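Local coordinates for lamina-associated polypeptide 2 isoforms alpha/zeta (Mus musculus, PDB 2V0X), which forms a coiled-coil homodimer through this C-terminal domain and, as a component of the nuclear lamina, probably associates with lamin A and chromatin, at residues Cys59-Ser64 and Ala173-Arg178. The protein carries 2 engineered substitutions. Residues are numbered along the deposited sequence; the frame is centred on the assembly and turned at random.
Sequences CRYPVS and AFDEVR
Tyr61 OH donates a hydrogen bond to Asp175 OD2 at 2.6 Å, the one hydrogen bond between residues 59-64, in the loop between helices 35-46 and 66-72, and residues 173-178 of the long helix 152-196. The acceptor uses its anti lone pair, directed away from the other carboxylate oxygen. Asp175 OD2 sits at the ring edge, in the ring plane, 3.4 Å from Tyr61 CE1; only this oxygen comes near the ring, and with the planes 78° apart the two groups do not stack. Two torsions bring the groups together: in both residues CG lies beside the backbone N (chi1 -57° in Tyr61, -72° in Asp175), and both CB atoms already point across the contact. Asp175 OD1 is turned to its own helix, where Arg178 NH1 makes a long salt bridge at 3.6 Å. Around the bond, Ile123 of helix 100-146 touches both Tyr61 and Asp175, and Tyr168 and Ala172 pack on the tyrosine. Pro62 O hydrogen-bonds with His126 NE2, tying the loop to helix 100-146 as well. A phenylalanine in place of Tyr61 could still pack against Ile123, but would probably leave OD2 without its hydroxyl donor and the carboxylate freer to turn. With one oxygen taken by the buried tyrosine hydroxyl and the other at long range from an arginine, Asp175 is probably ionised, consistent with a charge-assisted bond tying the loop to helix 152-196.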
ATOM      1  N   CYS B  59     -10.363   3.780  13.403  1.00 38.63           N
ATOM      2  CA  CYS B  59     -10.166   4.411  14.711  1.00 42.39           C
ATOM      3  C   CYS B  59      -8.813   5.058  14.873  1.00 38.71           C
ATOM      4  O   CYS B  59      -8.688   6.093  15.525  1.00 39.06           O
ATOM      5  CB  CYS B  59     -10.337   3.412  15.862  1.00 45.36           C
ATOM      6  SG  CYS B  59     -12.021   2.894  16.102  1.00 47.39           S
ATOM      7  N   ARG B  60      -7.792   4.400  14.349  1.00 34.13           N
ATOM      8  CA  ARG B  60      -6.440   4.895  14.490  1.00 35.18           C
ATOM      9  C   ARG B  60      -6.042   5.951  13.463  1.00 34.01           C
ATOM     10  O   ARG B  60      -5.281   6.863  13.768  1.00 35.24           O
ATOM     11  CB  ARG B  60      -5.463   3.711  14.501  1.00 46.06           C
ATOM     12  CG  ARG B  60      -5.590   2.864  15.773  1.00 62.11           C
ATOM     13  CD  ARG B  60      -4.959   1.479  15.652  1.00 68.41           C
ATOM     14  NE  ARG B  60      -4.597   0.936  16.967  1.00 85.19           N
ATOM     15  CZ  ARG B  60      -5.432   0.327  17.809  1.00 74.17           C
ATOM     16  NH1 ARG B  60      -6.708   0.161  17.502  1.00 66.56           N
ATOM     17  NH2 ARG B  60      -4.989  -0.114  18.976  1.00 75.09           N
ATOM     18  N   TYR B  61      -6.616   5.871  12.272  1.00 30.99           N
ATOM     19  CA  TYR B  61      -6.291   6.821  11.222  1.00 27.76           C
ATOM     20  C   TYR B  61      -7.546   7.311  10.528  1.00 29.76           C
ATOM     21  O   TYR B  61      -7.693   7.159   9.312  1.00 29.55           O
ATOM     22  CB  TYR B  61      -5.356   6.139  10.222  1.00 24.26           C
ATOM     23  CG  TYR B  61      -4.109   5.609  10.891  1.00 21.20           C
ATOM     24  CD1 TYR B  61      -3.978   4.260  11.192  1.00 19.84           C
ATOM     25  CD2 TYR B  61      -3.054   6.467  11.213  1.00 20.05           C
ATOM     26  CE1 TYR B  61      -2.818   3.766  11.783  1.00 23.27           C
ATOM     27  CE2 TYR B  61      -1.897   5.981  11.809  1.00 18.64           C
ATOM     28  CZ  TYR B  61      -1.784   4.638  12.084  1.00 24.35           C
ATOM     29  OH  TYR B  61      -0.616   4.162  12.640  1.00 26.50           O
ATOM     30  N   PRO B  62      -8.433   7.983  11.283  1.00 33.62           N
ATOM     31  CA  PRO B  62      -9.696   8.515  10.774  1.00 36.86           C
ATOM     32  C   PRO B  62      -9.528   9.582   9.682  1.00 38.34           C
ATOM     33  O   PRO B  62      -8.645  10.442   9.748  1.00 37.16           O
ATOM     34  CB  PRO B  62     -10.337   9.105  12.031  1.00 38.42           C
ATOM     35  CG  PRO B  62      -9.143   9.622  12.776  1.00 37.69           C
ATOM     36  CD  PRO B  62      -8.178   8.473  12.653  1.00 35.27           C
ATOM     37  N   VAL B  63     -10.406   9.528   8.691  1.00 40.14           N
ATOM     38  CA  VAL B  63     -10.382  10.481   7.602  1.00 41.64           C
ATOM     39  C   VAL B  63     -11.823  10.923   7.330  1.00 44.18           C
ATOM     40  O   VAL B  63     -12.772  10.176   7.589  1.00 46.51           O
ATOM     41  CB  VAL B  63      -9.723   9.876   6.342  1.00 41.33           C
ATOM     42  CG1 VAL B  63      -9.915  10.793   5.139  1.00 41.38           C
ATOM     43  CG2 VAL B  63      -8.219   9.676   6.586  1.00 41.74           C
ATOM     44  N   SER B  64     -11.978  12.154   6.856  1.00 45.06           N
ATOM     45  CA  SER B  64     -13.282  12.711   6.560  1.00 48.97           C
ATOM     46  C   SER B  64     -13.311  13.395   5.200  1.00 47.39           C
ATOM     47  O   SER B  64     -12.258  13.680   4.607  1.00 47.40           O
ATOM     48  CB  SER B  64     -13.672  13.731   7.639  1.00 60.61           C
ATOM     49  OG  SER B  64     -13.737  13.129   8.922  1.00 75.17           O
ATOM     50  N   ALA B 173       4.543   3.766  10.128  1.00 25.17           N
ATOM     51  CA  ALA B 173       5.344   3.040   9.148  1.00 25.13           C
ATOM     52  C   ALA B 173       5.143   1.516   9.304  1.00 27.85           C
ATOM     53  O   ALA B 173       5.091   0.787   8.310  1.00 30.14           O
ATOM     54  CB  ALA B 173       6.826   3.419   9.292  1.00 25.03           C
ATOM     55  N   PHE B 174       5.041   1.028  10.537  1.00 30.52           N
ATOM     56  CA  PHE B 174       4.808  -0.397  10.745  1.00 32.06           C
ATOM     57  C   PHE B 174       3.386  -0.790  10.314  1.00 30.57           C
ATOM     58  O   PHE B 174       3.179  -1.875   9.779  1.00 33.51           O
ATOM     59  CB  PHE B 174       5.103  -0.817  12.190  1.00 34.47           C
ATOM     60  CG  PHE B 174       6.557  -1.068  12.439  1.00 39.84           C
ATOM     61  CD1 PHE B 174       7.438  -0.002  12.623  1.00 43.47           C
ATOM     62  CD2 PHE B 174       7.072  -2.352  12.364  1.00 41.17           C
ATOM     63  CE1 PHE B 174       8.816  -0.213  12.716  1.00 43.19           C
ATOM     64  CE2 PHE B 174       8.445  -2.577  12.455  1.00 42.52           C
ATOM     65  CZ  PHE B 174       9.317  -1.500  12.627  1.00 43.33           C
ATOM     66  N   ASP B 175       2.418   0.098  10.521  1.00 24.86           N
ATOM     67  CA  ASP B 175       1.046  -0.171  10.085  1.00 23.86           C
ATOM     68  C   ASP B 175       0.976  -0.192   8.534  1.00 25.34           C
ATOM     69  O   ASP B 175       0.254  -1.004   7.954  1.00 26.27           O
ATOM     70  CB  ASP B 175       0.089   0.855  10.697  1.00 25.86           C
ATOM     71  CG  ASP B 175      -0.117   0.630  12.210  1.00 33.18           C
ATOM     72  OD1 ASP B 175       0.032  -0.513  12.689  1.00 34.10           O
ATOM     73  OD2 ASP B 175      -0.411   1.595  12.930  1.00 34.66           O
ATOM     74  N   GLU B 176       1.763   0.668   7.881  0.50 25.61           N
ATOM     75  CA  GLU B 176       1.808   0.729   6.412  0.50 25.24           C
ATOM     76  C   GLU B 176       2.392  -0.583   5.883  0.50 25.08           C
ATOM     77  O   GLU B 176       1.890  -1.161   4.910  0.50 25.87           O
ATOM     78  CB  GLU B 176       2.683   1.897   5.932  0.50 24.10           C
ATOM     79  CG  GLU B 176       2.227   3.252   6.425  0.50 27.44           C
ATOM     80  CD  GLU B 176       3.105   4.406   5.959  0.50 34.72           C
ATOM     81  OE1 GLU B 176       4.336   4.367   6.171  0.50 41.26           O
ATOM     82  OE2 GLU B 176       2.549   5.373   5.407  0.50 44.40           O
ATOM     83  N   VAL B 177       3.432  -1.062   6.558  1.00 23.87           N
ATOM     84  CA  VAL B 177       4.093  -2.316   6.187  1.00 25.03           C
ATOM     85  C   VAL B 177       3.068  -3.463   6.305  1.00 25.30           C
ATOM     86  O   VAL B 177       2.986  -4.335   5.445  1.00 25.78           O
ATOM     87  CB  VAL B 177       5.323  -2.599   7.125  1.00 25.03           C
ATOM     88  CG1 VAL B 177       5.831  -4.062   6.963  1.00 24.53           C
ATOM     89  CG2 VAL B 177       6.478  -1.642   6.793  1.00 24.15           C
ATOM     90  N   ARG B 178       2.285  -3.441   7.378  1.00 27.27           N
ATOM     91  CA  ARG B 178       1.250  -4.458   7.612  1.00 28.54           C
ATOM     92  C   ARG B 178       0.191  -4.446   6.499  1.00 26.75           C
ATOM     93  O   ARG B 178      -0.159  -5.491   5.950  1.00 28.20           O
ATOM     94  CB  ARG B 178       0.578  -4.234   8.983  1.00 32.00           C
ATOM     95  CG  ARG B 178      -0.470  -5.286   9.328  1.00 50.61           C
ATOM     96  CD  ARG B 178      -0.776  -5.323  10.815  1.00 73.12           C
ATOM     97  NE  ARG B 178       0.392  -5.718  11.596  1.00 84.80           N
ATOM     98  CZ  ARG B 178       0.780  -5.120  12.719  1.00 83.26           C
ATOM     99  NH1 ARG B 178       0.095  -4.089  13.203  1.00 68.19           N
ATOM    100  NH2 ARG B 178       1.852  -5.564  13.366  1.00 87.08           N
TER